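Local atomic coordinates of hypothetical lipoprotein ymcC (Escherichia coli K12, PDB entry 2IN5), a protein that is of unknown function but, as a membrane lipoprotein homologous to group 4 capsule protein B, may take part in making or exporting capsule polysaccharide. Residues P33-Y38 with V49-I54; N66-T71 with K78-N83; N85-T90 with D112-E117; N139-N144 with T193-A198. All coordinates share one frame; numbering follows the deposited sequence.

Interaction 1: residues P33-Y38 with V49-I54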
loop_
_atom_site.group_PDB
_atom_site.type_symbol
_atom_site.label_atom_id
_atom_site.label_comp_id
_atom_site.label_asym_id
_atom_site.label_seq_id
_atom_site.Cartn_x
_atom_site.Cartn_y
_atom_site.Cartn_z
ATOM N N PRO A 33 4.583 -2.704 -18.762
ATOM C CA PRO A 33 5.774 -2.290 -18.018
ATOM C C PRO A 33 5.872 -2.827 -16.588
ATOM O O PRO A 33 6.972 -2.955 -16.046
ATOM C CB PRO A 33 5.702 -0.768 -18.088
ATOM C CG PRO A 33 4.231 -0.512 -18.058
ATOM C CD PRO A 33 3.655 -1.575 -18.963
ATOM N N TYR A 34 4.730 -3.168 -15.999
ATOM C CA TYR A 34 4.681 -3.686 -14.634
ATOM C C TYR A 34 4.293 -5.153 -14.535
ATOM O O TYR A 34 3.764 -5.736 -15.478
ATOM C CB TYR A 34 3.712 -2.847 -13.799
ATOM C CG TYR A 34 2.464 -2.456 -14.551
ATOM C CD1 TYR A 34 1.454 -3.383 -14.807
ATOM C CD2 TYR A 34 2.317 -1.163 -15.054
ATOM C CE1 TYR A 34 0.329 -3.025 -15.549
ATOM C CE2 TYR A 34 1.202 -0.800 -15.793
ATOM C CZ TYR A 34 0.216 -1.731 -16.038
ATOM O OH TYR A 34 -0.885 -1.361 -16.777
ATOM N N SER A 35 4.563 -5.730 -13.370
ATOM C CA SER A 35 4.274 -7.125 -13.082
ATOM C C SER A 35 2.783 -7.434 -13.057
ATOM O O SER A 35 1.969 -6.619 -12.629
ATOM C CB SER A 35 4.923 -7.514 -11.749
ATOM O OG SER A 35 6.331 -7.343 -11.815
ATOM N N THR A 36 2.430 -8.619 -13.533
ATOM C CA THR A 36 1.038 -9.024 -13.570
ATOM C C THR A 36 0.959 -10.490 -13.213
ATOM O O THR A 36 1.979 -11.160 -13.119
ATOM C CB THR A 36 0.412 -8.761 -14.963
ATOM O OG1 THR A 36 1.158 -9.451 -15.974
ATOM C CG2 THR A 36 0.429 -7.268 -15.274
HETATM N N MSE A 37 -0.253 -10.987 -13.025
HETATM C CA MSE A 37 -0.447 -12.366 -12.615
HETATM C C MSE A 37 -1.819 -12.951 -13.029
HETATM O O MSE A 37 -2.798 -12.219 -13.215
HETATM C CB MSE A 37 -0.301 -12.398 -11.092
HETATM C CG MSE A 37 -0.658 -13.703 -10.420
HETATM SE SE MSE A 37 -1.730 -13.386 -8.827
HETATM C CE MSE A 37 -0.415 -12.445 -7.767
ATOM N N TYR A 38 -1.876 -14.271 -13.179
ATOM C CA TYR A 38 -3.124 -14.956 -13.497
ATOM C C TYR A 38 -3.543 -15.623 -12.201
ATOM O O TYR A 38 -2.805 -16.439 -11.655
ATOM C CB TYR A 38 -2.928 -16.021 -14.584
ATOM C CG TYR A 38 -2.999 -15.468 -15.990
ATOM C CD1 TYR A 38 -2.142 -15.932 -16.990
ATOM C CD2 TYR A 38 -3.888 -14.444 -16.311
ATOM C CE1 TYR A 38 -2.159 -15.378 -18.275
ATOM C CE2 TYR A 38 -3.915 -13.889 -17.589
ATOM C CZ TYR A 38 -3.048 -14.358 -18.562
ATOM O OH TYR A 38 -3.060 -13.789 -19.808
ATOM N N VAL A 49 -4.683 -10.049 -12.760
ATOM C CA VAL A 49 -4.398 -9.185 -11.616
ATOM C C VAL A 49 -3.100 -8.406 -11.886
ATOM O O VAL A 49 -2.196 -8.911 -12.537
ATOM C CB VAL A 49 -4.259 -10.046 -10.331
ATOM C CG1 VAL A 49 -3.905 -9.180 -9.150
ATOM C CG2 VAL A 49 -5.555 -10.790 -10.062
ATOM N N VAL A 50 -3.011 -7.178 -11.394
ATOM C CA VAL A 50 -1.828 -6.366 -11.624
ATOM C C VAL A 50 -1.140 -6.008 -10.297
ATOM O O VAL A 50 -1.793 -5.957 -9.255
ATOM C CB VAL A 50 -2.224 -5.071 -12.398
ATOM C CG1 VAL A 50 -3.192 -4.247 -11.575
ATOM C CG2 VAL A 50 -1.004 -4.254 -12.733
ATOM N N LEU A 51 0.175 -5.779 -10.322
ATOM C CA LEU A 51 0.895 -5.424 -9.098
ATOM C C LEU A 51 0.807 -3.932 -8.931
ATOM O O LEU A 51 1.441 -3.172 -9.665
ATOM C CB LEU A 51 2.372 -5.850 -9.159
ATOM C CG LEU A 51 3.311 -5.406 -8.017
ATOM C CD1 LEU A 51 2.788 -5.882 -6.656
ATOM C CD2 LEU A 51 4.699 -5.975 -8.276
ATOM N N GLY A 52 0.007 -3.513 -7.959
ATOM C CA GLY A 52 -0.165 -2.097 -7.714
ATOM C C GLY A 52 1.004 -1.462 -6.987
ATOM O O GLY A 52 1.499 -0.425 -7.412
ATOM N N TYR A 53 1.460 -2.078 -5.901
ATOM C CA TYR A 53 2.559 -1.496 -5.144
ATOM C C TYR A 53 3.168 -2.447 -4.138
ATOM O O TYR A 53 2.601 -3.499 -3.840
ATOM C CB TYR A 53 2.073 -0.233 -4.436
ATOM C CG TYR A 53 0.722 -0.401 -3.770
ATOM C CD1 TYR A 53 0.611 -0.955 -2.495
ATOM C CD2 TYR A 53 -0.447 -0.022 -4.425
ATOM C CE1 TYR A 53 -0.634 -1.125 -1.891
ATOM C CE2 TYR A 53 -1.694 -0.190 -3.831
ATOM C CZ TYR A 53 -1.781 -0.739 -2.567
ATOM O OH TYR A 53 -3.017 -0.881 -1.981
ATOM N N ILE A 54 4.333 -2.083 -3.620
ATOM C CA ILE A 54 5.006 -2.940 -2.646
ATOM C C ILE A 54 5.305 -2.176 -1.368
ATOM O O ILE A 54 5.824 -1.067 -1.409
ATOM C CB ILE A 54 6.329 -3.503 -3.216
ATOM C CG1 ILE A 54 6.065 -4.176 -4.572
ATOM C CG2 ILE A 54 6.935 -4.498 -2.243
ATOM C CD1 ILE A 54 7.326 -4.637 -5.284
#
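The ring of Tyr34 is met by one methyl group of Val50. CG2 of Val50 comes in obliquely and lies 3.3 Å from CD1 of Tyr34, and equally near CE1. CD of Pro33 lies over one face of the same ring, displaced toward the rim. The residues belong to an antiparallel beta hairpin built from strands 36-41 and 47-55, with Tyr34 just ahead of the first strand. Tyr34 CG stands between its own backbone N and carbonyl carbon (chi1 40°), and this rotation brings the ring against Val50.

Thr36 and Val50 form a non-hydrogen-bonded pair, with their CA atoms 4.4 Å apart. The methyl that meets Tyr34 also faces CG2 of Thr36, at 4.2 Å. Met37 and Val49 form the adjoining hydrogen-bonded pair. Met37 N donates to Val49 O at 2.9 Å, and Val49 N returns a bond to Met37 O. Their side chains lie on the other face of the sheet, where Trp61 packs on both. Met37 is a selenomethionine, and its SE stays 4.5 Å from Val49 CB, a loose contact.

Leu51 N extends the ladder to Ser35 O, at 3.0 Å. Just beyond, Gly52 and Tyr53 both face Lys60 in a classic beta bulge. Tyr53 stacks on Tyr53 of the second subunit and Ser35 OG is hydrogen-bonded to Gln6 N of that subunit, so the hairpin lies at the dimer interface. CB of Ser35 rests 3.8 Å from CD2 of Leu51.

Interaction 2: residues N66-T71 with K78-N83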
loop_
_atom_site.group_PDB
_atom_site.type_symbol
_atom_site.label_atom_id
_atom_site.label_comp_id
_atom_site.label_asym_id
_atom_site.label_seq_id
_atom_site.Cartn_x
_atom_site.Cartn_y
_atom_site.Cartn_z
ATOM N N ASN A 66 -11.255 -4.573 -7.884
ATOM C CA ASN A 66 -10.515 -3.926 -6.803
ATOM C C ASN A 66 -10.374 -4.783 -5.535
ATOM O O ASN A 66 -10.437 -4.283 -4.411
ATOM C CB ASN A 66 -11.153 -2.576 -6.468
ATOM C CG ASN A 66 -10.228 -1.681 -5.662
ATOM O OD1 ASN A 66 -9.007 -1.689 -5.865
ATOM N ND2 ASN A 66 -10.805 -0.892 -4.758
ATOM N N ALA A 67 -10.206 -6.087 -5.737
ATOM C CA ALA A 67 -9.991 -7.010 -4.636
ATOM C C ALA A 67 -8.469 -7.032 -4.547
ATOM O O ALA A 67 -7.796 -6.768 -5.544
ATOM C CB ALA A 67 -10.523 -8.387 -4.981
HETATM N N MSE A 68 -7.918 -7.339 -3.378
HETATM C CA MSE A 68 -6.469 -7.341 -3.225
HETATM C C MSE A 68 -5.865 -8.653 -2.760
HETATM O O MSE A 68 -6.466 -9.383 -1.987
HETATM C CB MSE A 68 -6.056 -6.224 -2.268
HETATM C CG MSE A 68 -4.580 -6.231 -1.910
HETATM SE SE MSE A 68 -3.995 -4.593 -1.050
HETATM C CE MSE A 68 -4.427 -5.051 0.778
ATOM N N LEU A 69 -4.668 -8.947 -3.254
ATOM C CA LEU A 69 -3.940 -10.155 -2.874
ATOM C C LEU A 69 -2.578 -9.724 -2.358
ATOM O O LEU A 69 -1.917 -8.902 -2.985
ATOM C CB LEU A 69 -3.758 -11.089 -4.069
ATOM C CG LEU A 69 -4.781 -12.212 -4.169
ATOM C CD1 LEU A 69 -6.064 -11.688 -4.772
ATOM C CD2 LEU A 69 -4.208 -13.322 -5.006
ATOM N N VAL A 70 -2.153 -10.257 -1.219
ATOM C CA VAL A 70 -0.852 -9.883 -0.666
ATOM C C VAL A 70 0.054 -11.094 -0.659
ATOM O O VAL A 70 -0.298 -12.149 -0.151
ATOM C CB VAL A 70 -0.993 -9.331 0.753
ATOM C CG1 VAL A 70 0.383 -8.952 1.319
ATOM C CG2 VAL A 70 -1.920 -8.126 0.718
ATOM N N THR A 71 1.235 -10.946 -1.227
ATOM C CA THR A 71 2.125 -12.085 -1.299
ATOM C C THR A 71 3.581 -11.704 -1.118
ATOM O O THR A 71 3.940 -10.530 -1.081
ATOM C CB THR A 71 2.035 -12.760 -2.691
ATOM O OG1 THR A 71 2.658 -11.900 -3.653
ATOM C CG2 THR A 71 0.594 -13.008 -3.095
ATOM N N LYS A 78 -2.042 -12.647 2.598
ATOM C CA LYS A 78 -3.277 -11.979 2.979
ATOM C C LYS A 78 -4.120 -11.617 1.763
ATOM O O LYS A 78 -3.581 -11.333 0.699
ATOM C CB LYS A 78 -2.936 -10.714 3.776
ATOM C CG LYS A 78 -4.122 -9.963 4.361
ATOM C CD LYS A 78 -3.687 -8.609 4.897
ATOM C CE LYS A 78 -4.882 -7.744 5.272
ATOM N NZ LYS A 78 -4.536 -6.283 5.212
ATOM N N THR A 79 -5.439 -11.651 1.918
ATOM C CA THR A 79 -6.347 -11.280 0.835
ATOM C C THR A 79 -7.400 -10.315 1.370
ATOM O O THR A 79 -7.698 -10.305 2.565
ATOM C CB THR A 79 -7.071 -12.501 0.197
ATOM O OG1 THR A 79 -7.856 -13.183 1.186
ATOM C CG2 THR A 79 -6.060 -13.465 -0.414
ATOM N N VAL A 80 -7.951 -9.500 0.478
ATOM C CA VAL A 80 -8.959 -8.520 0.852
ATOM C C VAL A 80 -10.066 -8.422 -0.191
ATOM O O VAL A 80 -9.790 -8.450 -1.384
ATOM C CB VAL A 80 -8.331 -7.126 1.008
ATOM C CG1 VAL A 80 -9.394 -6.124 1.422
ATOM C CG2 VAL A 80 -7.206 -7.173 2.031
ATOM N N LYS A 81 -11.309 -8.306 0.276
ATOM C CA LYS A 81 -12.495 -8.173 -0.581
ATOM C C LYS A 81 -12.848 -9.385 -1.426
ATOM O O LYS A 81 -13.265 -9.240 -2.571
ATOM C CB LYS A 81 -12.356 -6.970 -1.515
ATOM C CG LYS A 81 -12.110 -5.648 -0.816
ATOM C CD LYS A 81 -13.285 -5.231 0.049
ATOM C CE LYS A 81 -12.941 -3.969 0.810
ATOM N NZ LYS A 81 -12.406 -2.941 -0.125
ATOM N N LEU A 82 -12.680 -10.575 -0.873
ATOM C CA LEU A 82 -13.012 -11.797 -1.585
ATOM C C LEU A 82 -14.078 -12.491 -0.748
ATOM O O LEU A 82 -14.308 -12.101 0.398
ATOM C CB LEU A 82 -11.782 -12.701 -1.699
ATOM C CG LEU A 82 -10.551 -12.296 -2.524
ATOM C CD1 LEU A 82 -9.502 -13.385 -2.382
ATOM C CD2 LEU A 82 -10.904 -12.104 -3.991
ATOM N N ASN A 83 -14.733 -13.507 -1.297
ATOM C CA ASN A 83 -15.749 -14.218 -0.525
ATOM C C ASN A 83 -15.144 -14.644 0.806
ATOM O O ASN A 83 -15.699 -14.374 1.868
ATOM C CB ASN A 83 -16.234 -15.454 -1.284
ATOM C CG ASN A 83 -17.368 -15.143 -2.239
ATOM O OD1 ASN A 83 -17.280 -14.219 -3.054
ATOM N ND2 ASN A 83 -18.445 -15.920 -2.148
#
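Met68 and Val80 exchange backbone hydrogen bonds in the antiparallel hairpin of strands 68-72 and 75-80. Met68 N reaches Val80 O at 3.0 Å, and Val80 N reaches Met68 O. Val70 and Lys78 form a second hydrogen-bonded pair in the same way. Leu69 and Thr79 sit between them as a non-hydrogen-bonded pair. There the CA of Thr79 adds a CA-H...O contact to Met68 O, at 3.4 Å.

Apolar contacts follow the alternation of the strands. Met68, a selenomethionine, runs side by side with Val80. Its chain bends at the last torsion (chi3 87°), which sets CE 3.7 Å from CG2 of Val80. Val70 and Lys78 also point the same way, with CB of Val70 3.9 Å from CB of Lys78. Beyond CG the lysine is extended and leads away from Val70. On the opposite face, CG2 of Thr79 touches CG of Leu69. Just before one strand and after the other, CB of Ala67 packs 3.9 Å from CD2 of Leu82, and CB of Lys81 lies against the backbone of Ala67.

The polar end of Thr79 turns to the next strand. Its OG1 is hydrogen-bonded to Leu86 N and to Asn85 OD1. Met68 also packs on Glu55 of the second subunit. At the outer end of the contact, CG of Lys81 lies 4.2 Å from the carbonyl O of Asn66.

Interaction 3: residues N85-T90 with D112-E117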
loop_
_atom_site.group_PDB
_atom_site.type_symbol
_atom_site.label_atom_id
_atom_site.label_comp_id
_atom_site.label_asym_id
_atom_site.label_seq_id
_atom_site.Cartn_x
_atom_site.Cartn_y
_atom_site.Cartn_z
ATOM N N ASN A 85 -11.409 -14.709 2.980
ATOM C CA ASN A 85 -10.107 -14.058 3.031
ATOM C C ASN A 85 -9.082 -14.652 3.981
ATOM O O ASN A 85 -9.422 -15.168 5.040
ATOM C CB ASN A 85 -10.290 -12.588 3.406
ATOM C CG ASN A 85 -11.096 -11.817 2.387
ATOM O OD1 ASN A 85 -10.678 -11.657 1.250
ATOM N ND2 ASN A 85 -12.261 -11.326 2.797
ATOM N N LEU A 86 -7.815 -14.581 3.594
ATOM C CA LEU A 86 -6.754 -15.051 4.463
ATOM C C LEU A 86 -6.493 -13.788 5.280
ATOM O O LEU A 86 -6.244 -12.722 4.715
ATOM C CB LEU A 86 -5.526 -15.458 3.638
ATOM C CG LEU A 86 -4.216 -15.740 4.386
ATOM C CD1 LEU A 86 -4.360 -16.891 5.367
ATOM C CD2 LEU A 86 -3.148 -16.044 3.355
ATOM N N LEU A 87 -6.563 -13.891 6.598
ATOM C CA LEU A 87 -6.387 -12.705 7.422
ATOM C C LEU A 87 -4.995 -12.505 7.979
ATOM O O LEU A 87 -4.557 -11.375 8.186
ATOM C CB LEU A 87 -7.402 -12.704 8.575
ATOM C CG LEU A 87 -8.880 -12.666 8.177
ATOM C CD1 LEU A 87 -9.746 -12.599 9.428
ATOM C CD2 LEU A 87 -9.142 -11.455 7.280
ATOM N N GLU A 88 -4.292 -13.592 8.236
ATOM C CA GLU A 88 -2.963 -13.445 8.776
ATOM C C GLU A 88 -2.176 -14.711 8.649
ATOM O O GLU A 88 -2.733 -15.802 8.580
ATOM C CB GLU A 88 -3.000 -13.048 10.262
ATOM C CG GLU A 88 -1.611 -12.679 10.790
ATOM C CD GLU A 88 -1.480 -12.555 12.324
ATOM O OE1 GLU A 88 -0.481 -11.935 12.758
ATOM O OE2 GLU A 88 -2.325 -13.074 13.091
ATOM N N VAL A 89 -0.864 -14.540 8.584
ATOM C CA VAL A 89 0.064 -15.650 8.541
ATOM C C VAL A 89 1.170 -15.172 9.469
ATOM O O VAL A 89 1.658 -14.055 9.333
ATOM C CB VAL A 89 0.646 -15.897 7.135
ATOM C CG1 VAL A 89 1.598 -17.093 7.193
ATOM C CG2 VAL A 89 -0.467 -16.164 6.136
ATOM N N THR A 90 1.536 -15.994 10.438
ATOM C CA THR A 90 2.590 -15.601 11.365
ATOM C C THR A 90 3.930 -16.175 10.931
ATOM O O THR A 90 4.000 -16.993 10.006
ATOM C CB THR A 90 2.318 -16.104 12.808
ATOM O OG1 THR A 90 2.398 -17.532 12.832
ATOM C CG2 THR A 90 0.943 -15.665 13.287
ATOM N N ASP A 112 1.218 -20.044 11.989
ATOM C CA ASP A 112 -0.214 -20.171 12.199
ATOM C C ASP A 112 -0.887 -19.281 11.153
ATOM O O ASP A 112 -0.298 -18.305 10.695
ATOM C CB ASP A 112 -0.606 -19.711 13.617
ATOM C CG ASP A 112 0.030 -20.554 14.720
ATOM O OD1 ASP A 112 -0.147 -21.795 14.729
ATOM O OD2 ASP A 112 0.703 -19.963 15.593
ATOM N N ILE A 113 -2.102 -19.633 10.748
ATOM C CA ILE A 113 -2.827 -18.811 9.784
ATOM C C ILE A 113 -4.202 -18.514 10.354
ATOM O O ILE A 113 -4.721 -19.261 11.186
ATOM C CB ILE A 113 -3.000 -19.509 8.379
ATOM C CG1 ILE A 113 -3.723 -20.844 8.523
ATOM C CG2 ILE A 113 -1.636 -19.755 7.725
ATOM C CD1 ILE A 113 -4.028 -21.478 7.203
ATOM N N LEU A 114 -4.779 -17.408 9.898
ATOM C CA LEU A 114 -6.101 -16.978 10.324
ATOM C C LEU A 114 -6.878 -16.632 9.072
ATOM O O LEU A 114 -6.466 -15.756 8.322
ATOM C CB LEU A 114 -5.994 -15.731 11.204
ATOM C CG LEU A 114 -7.301 -15.108 11.716
ATOM C CD1 LEU A 114 -8.072 -16.096 12.572
ATOM C CD2 LEU A 114 -6.970 -13.863 12.493
ATOM N N TRP A 115 -7.995 -17.302 8.833
ATOM C CA TRP A 115 -8.767 -16.990 7.638
ATOM C C TRP A 115 -10.276 -17.026 7.911
ATOM O O TRP A 115 -10.728 -17.683 8.848
ATOM C CB TRP A 115 -8.379 -17.968 6.527
ATOM C CG TRP A 115 -9.017 -19.318 6.608
ATOM C CD1 TRP A 115 -10.104 -19.744 5.905
ATOM C CD2 TRP A 115 -8.615 -20.421 7.433
ATOM N NE1 TRP A 115 -10.408 -21.044 6.237
ATOM C CE2 TRP A 115 -9.509 -21.486 7.170
ATOM C CE3 TRP A 115 -7.585 -20.616 8.365
ATOM C CZ2 TRP A 115 -9.409 -22.720 7.801
ATOM C CZ3 TRP A 115 -7.482 -21.842 8.997
ATOM C CH2 TRP A 115 -8.392 -22.883 8.711
ATOM N N SER A 116 -11.054 -16.306 7.113
ATOM C CA SER A 116 -12.496 -16.310 7.307
ATOM C C SER A 116 -13.157 -17.270 6.326
ATOM O O SER A 116 -12.746 -17.384 5.177
ATOM C CB SER A 116 -13.073 -14.905 7.135
ATOM O OG SER A 116 -12.959 -14.435 5.813
ATOM N N GLU A 117 -14.181 -17.967 6.798
ATOM C CA GLU A 117 -14.908 -18.924 5.980
ATOM C C GLU A 117 -16.400 -18.745 6.275
ATOM O O GLU A 117 -16.883 -19.132 7.340
ATOM C CB GLU A 117 -14.439 -20.339 6.329
ATOM C CG GLU A 117 -14.831 -21.416 5.333
ATOM C CD GLU A 117 -13.922 -22.628 5.418
ATOM O OE1 GLU A 117 -14.167 -23.621 4.695
ATOM O OE2 GLU A 117 -12.952 -22.584 6.205
HETATM O O HOH W 1 -13.090 -11.553 5.804
#
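Strands 86-89 and 112-117 run antiparallel, their axes 4.4 Å apart at closest and 174° between directions, with Asn85 beside Ser116 and Thr90 beside Asp112 at the ends. Ser116 OG accepts a hydrogen bond from Asn85 N at 3.2 Å, and Ser116 N donates to Asn85 O. A water joins the two side chains: it accepts from Asn85 ND2 and is hydrogen-bonded to Ser116 OG, 2.9 Å away. Asn85 OD1 is hydrogen-bonded to Leu82 N.

Midway the strands carry a classic beta bulge. Leu87 and Glu88 both face Leu114, and Leu114 O accepts from both of their backbone N atoms. The Leu87 side chain slants across that of Leu114, CB to CG 4.0 Å. Val89 and Ile113 lie side by side on the other face, with CG2 to CG2 at 4.1 Å. Trp115 is on that face too. Its indole NE1 donates to Glu117 OE2 at 3.0 Å, which ties down the rotation of the ring.

At the far end Thr90 N donates to Asp112 O. Thr90 OG1 stands between its backbone N and carbonyl carbon (chi1 67°), where it accepts from Asp112 N at 2.9 Å. A valine here would probably leave Asp112 N without this acceptor, with the Thr90 N to Asp112 O hydrogen bond alone joining the two residues. The Asp112 carboxylate is hydrogen-bonded through OD1 to Thr125 OG1.

Interaction 4: residues N139-N144 with T193-A198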
loop_
_atom_site.group_PDB
_atom_site.type_symbol
_atom_site.label_atom_id
_atom_site.label_comp_id
_atom_site.label_asym_id
_atom_site.label_seq_id
_atom_site.Cartn_x
_atom_site.Cartn_y
_atom_site.Cartn_z
ATOM N N ASN A 139 5.923 -22.655 -19.865
ATOM C CA ASN A 139 5.800 -21.654 -20.904
ATOM C C ASN A 139 4.802 -20.644 -20.373
ATOM O O ASN A 139 3.640 -20.971 -20.139
ATOM C CB ASN A 139 5.290 -22.262 -22.206
ATOM C CG ASN A 139 5.170 -21.231 -23.306
ATOM O OD1 ASN A 139 4.134 -20.575 -23.463
ATOM N ND2 ASN A 139 6.253 -21.052 -24.052
ATOM N N ILE A 140 5.272 -19.421 -20.173
ATOM C CA ILE A 140 4.451 -18.361 -19.618
ATOM C C ILE A 140 4.552 -17.114 -20.476
ATOM O O ILE A 140 5.642 -16.566 -20.658
ATOM C CB ILE A 140 4.925 -18.008 -18.190
ATOM C CG1 ILE A 140 4.796 -19.234 -17.282
ATOM C CG2 ILE A 140 4.149 -16.819 -17.664
ATOM C CD1 ILE A 140 5.575 -19.126 -15.988
ATOM N N ALA A 141 3.411 -16.655 -20.981
ATOM C CA ALA A 141 3.385 -15.475 -21.835
ATOM C C ALA A 141 4.250 -15.747 -23.058
ATOM O O ALA A 141 4.951 -14.861 -23.549
ATOM C CB ALA A 141 3.903 -14.257 -21.078
ATOM N N GLY A 142 4.208 -16.996 -23.518
ATOM C CA GLY A 142 4.957 -17.396 -24.693
ATOM C C GLY A 142 6.461 -17.462 -24.552
ATOM O O GLY A 142 7.190 -17.318 -25.531
ATOM N N ARG A 143 6.939 -17.677 -23.338
ATOM C CA ARG A 143 8.369 -17.769 -23.113
ATOM C C ARG A 143 8.667 -18.946 -22.216
ATOM O O ARG A 143 7.852 -19.332 -21.373
ATOM C CB ARG A 143 8.896 -16.497 -22.463
ATOM C CG ARG A 143 9.233 -15.390 -23.425
ATOM C CD ARG A 143 9.798 -14.209 -22.651
ATOM N NE ARG A 143 10.768 -14.665 -21.652
ATOM C CZ ARG A 143 11.944 -15.209 -21.944
ATOM N NH1 ARG A 143 12.752 -15.600 -20.968
ATOM N NH2 ARG A 143 12.321 -15.344 -23.211
ATOM N N ASN A 144 9.846 -19.519 -22.405
ATOM C CA ASN A 144 10.261 -20.648 -21.610
ATOM C C ASN A 144 11.029 -20.203 -20.383
ATOM O O ASN A 144 11.799 -19.241 -20.428
ATOM C CB ASN A 144 11.137 -21.587 -22.428
ATOM C CG ASN A 144 10.337 -22.454 -23.348
ATOM O OD1 ASN A 144 9.154 -22.695 -23.112
ATOM N ND2 ASN A 144 10.977 -22.951 -24.398
ATOM N N THR A 193 0.065 -17.492 -11.475
ATOM C CA THR A 193 1.083 -17.544 -12.513
ATOM C C THR A 193 1.579 -16.118 -12.721
ATOM O O THR A 193 0.811 -15.228 -13.082
ATOM C CB THR A 193 0.521 -18.121 -13.842
ATOM O OG1 THR A 193 0.081 -19.467 -13.629
ATOM C CG2 THR A 193 1.601 -18.138 -14.919
ATOM N N PHE A 194 2.864 -15.902 -12.466
ATOM C CA PHE A 194 3.453 -14.580 -12.603
ATOM C C PHE A 194 4.032 -14.408 -13.988
ATOM O O PHE A 194 5.024 -15.035 -14.337
ATOM C CB PHE A 194 4.503 -14.397 -11.517
ATOM C CG PHE A 194 3.983 -14.698 -10.158
ATOM C CD1 PHE A 194 3.824 -16.010 -9.742
ATOM C CD2 PHE A 194 3.563 -13.677 -9.324
ATOM C CE1 PHE A 194 3.247 -16.305 -8.512
ATOM C CE2 PHE A 194 2.982 -13.959 -8.086
ATOM C CZ PHE A 194 2.824 -15.271 -7.684
ATOM N N LEU A 195 3.385 -13.544 -14.764
ATOM C CA LEU A 195 3.739 -13.296 -16.149
ATOM C C LEU A 195 5.005 -12.530 -16.455
ATOM O O LEU A 195 5.751 -12.905 -17.358
ATOM C CB LEU A 195 2.579 -12.606 -16.868
ATOM C CG LEU A 195 1.241 -13.340 -17.029
ATOM C CD1 LEU A 195 1.444 -14.735 -17.611
ATOM C CD2 LEU A 195 0.570 -13.433 -15.694
ATOM N N LYS A 196 5.253 -11.449 -15.733
ATOM C CA LYS A 196 6.444 -10.673 -16.019
ATOM C C LYS A 196 7.666 -11.283 -15.360
ATOM O O LYS A 196 7.747 -11.384 -14.136
ATOM C CB LYS A 196 6.249 -9.234 -15.574
ATOM C CG LYS A 196 7.441 -8.369 -15.810
ATOM C CD LYS A 196 7.080 -6.931 -15.571
ATOM C CE LYS A 196 8.319 -6.112 -15.613
ATOM N NZ LYS A 196 9.071 -6.531 -16.819
ATOM N N PRO A 197 8.636 -11.716 -16.177
ATOM C CA PRO A 197 9.883 -12.336 -15.729
ATOM C C PRO A 197 10.888 -11.317 -15.224
ATOM O O PRO A 197 11.029 -10.244 -15.798
ATOM C CB PRO A 197 10.369 -13.049 -16.981
ATOM C CG PRO A 197 9.971 -12.090 -18.056
ATOM C CD PRO A 197 8.559 -11.715 -17.651
ATOM N N ALA A 198 11.584 -11.655 -14.143
ATOM C CA ALA A 198 12.587 -10.762 -13.569
ATOM C C ALA A 198 13.988 -11.131 -14.073
ATOM O O ALA A 198 14.351 -12.310 -14.134
ATOM C CB ALA A 198 12.533 -10.824 -12.041
HETATM O O HOH W 2 7.303 -15.308 -19.277
#
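Ala141 and Leu195 mark the nearest backbones, with their CA atoms 6.1 Å apart, and no direct hydrogen bond crosses. Residues 139-144 form a hairpin turn. Ile140 and Arg143 exchange backbone hydrogen bonds, and Ala141 and Gly142 between them both have positive phi, as in a type I' turn. Residues 193-198 run from the end of strand 189-194 into the C-terminal tail.

Ile140 carries most of the contact. Its CG2 is anti to the backbone N, and this rotation aims the methyl at Leu195. It lies 3.4 Å from CD1 of Leu195, a close approach for two methyl groups. The same methyl also touches CG2 of Thr193, at 4.0 Å. CB of Ala141 adds a looser touch on CD1 of Leu195, at 4.3 Å. Further out, the guanidinium of Arg143 only grazes Pro197, with NE 4.5 Å from CG. A water lies between Ile140 O and Leu195 O. Its bond to Leu195 O is weak, at 3.4 Å, and the very short one to Ile140 O is doubtful in length.

Several elements surround this join. Ile29 of helix 26-31 packs on both Ala141 and Leu195, and Gln30 of that helix touches Arg143. Arg177 of strand 176-182 packs on Ile140 and Pro197. Thr193 and Leu195 are hydrogen-bonded through their backbones to Tyr38 and Thr36 of strand 36-41, which borders strand 189-194.

In the fold
The interactions come in series along the chain, each closing before the next opens. Interactions 1 and 2 are both hairpins, with centres about 13 Å apart. They touch where Tyr53 packs on Met68, and strand 58-62 lies between them. Interactions 2 and 3 have centres about 12 Å apart and meet through Thr79, Asn85 and Leu86. Interaction 4 has its centre about 13 Å from that of interaction 1. Interactions 3 and 4 are the most distant pair, about 29 Å between centres and on opposite sides of the chain's centre. The pairing of strands 36-41 and 189-194 joins early and late parts of this mostly beta protein, whose strand pairings are antiparallel. Interactions 1, 2 and 4 also reach the second subunit.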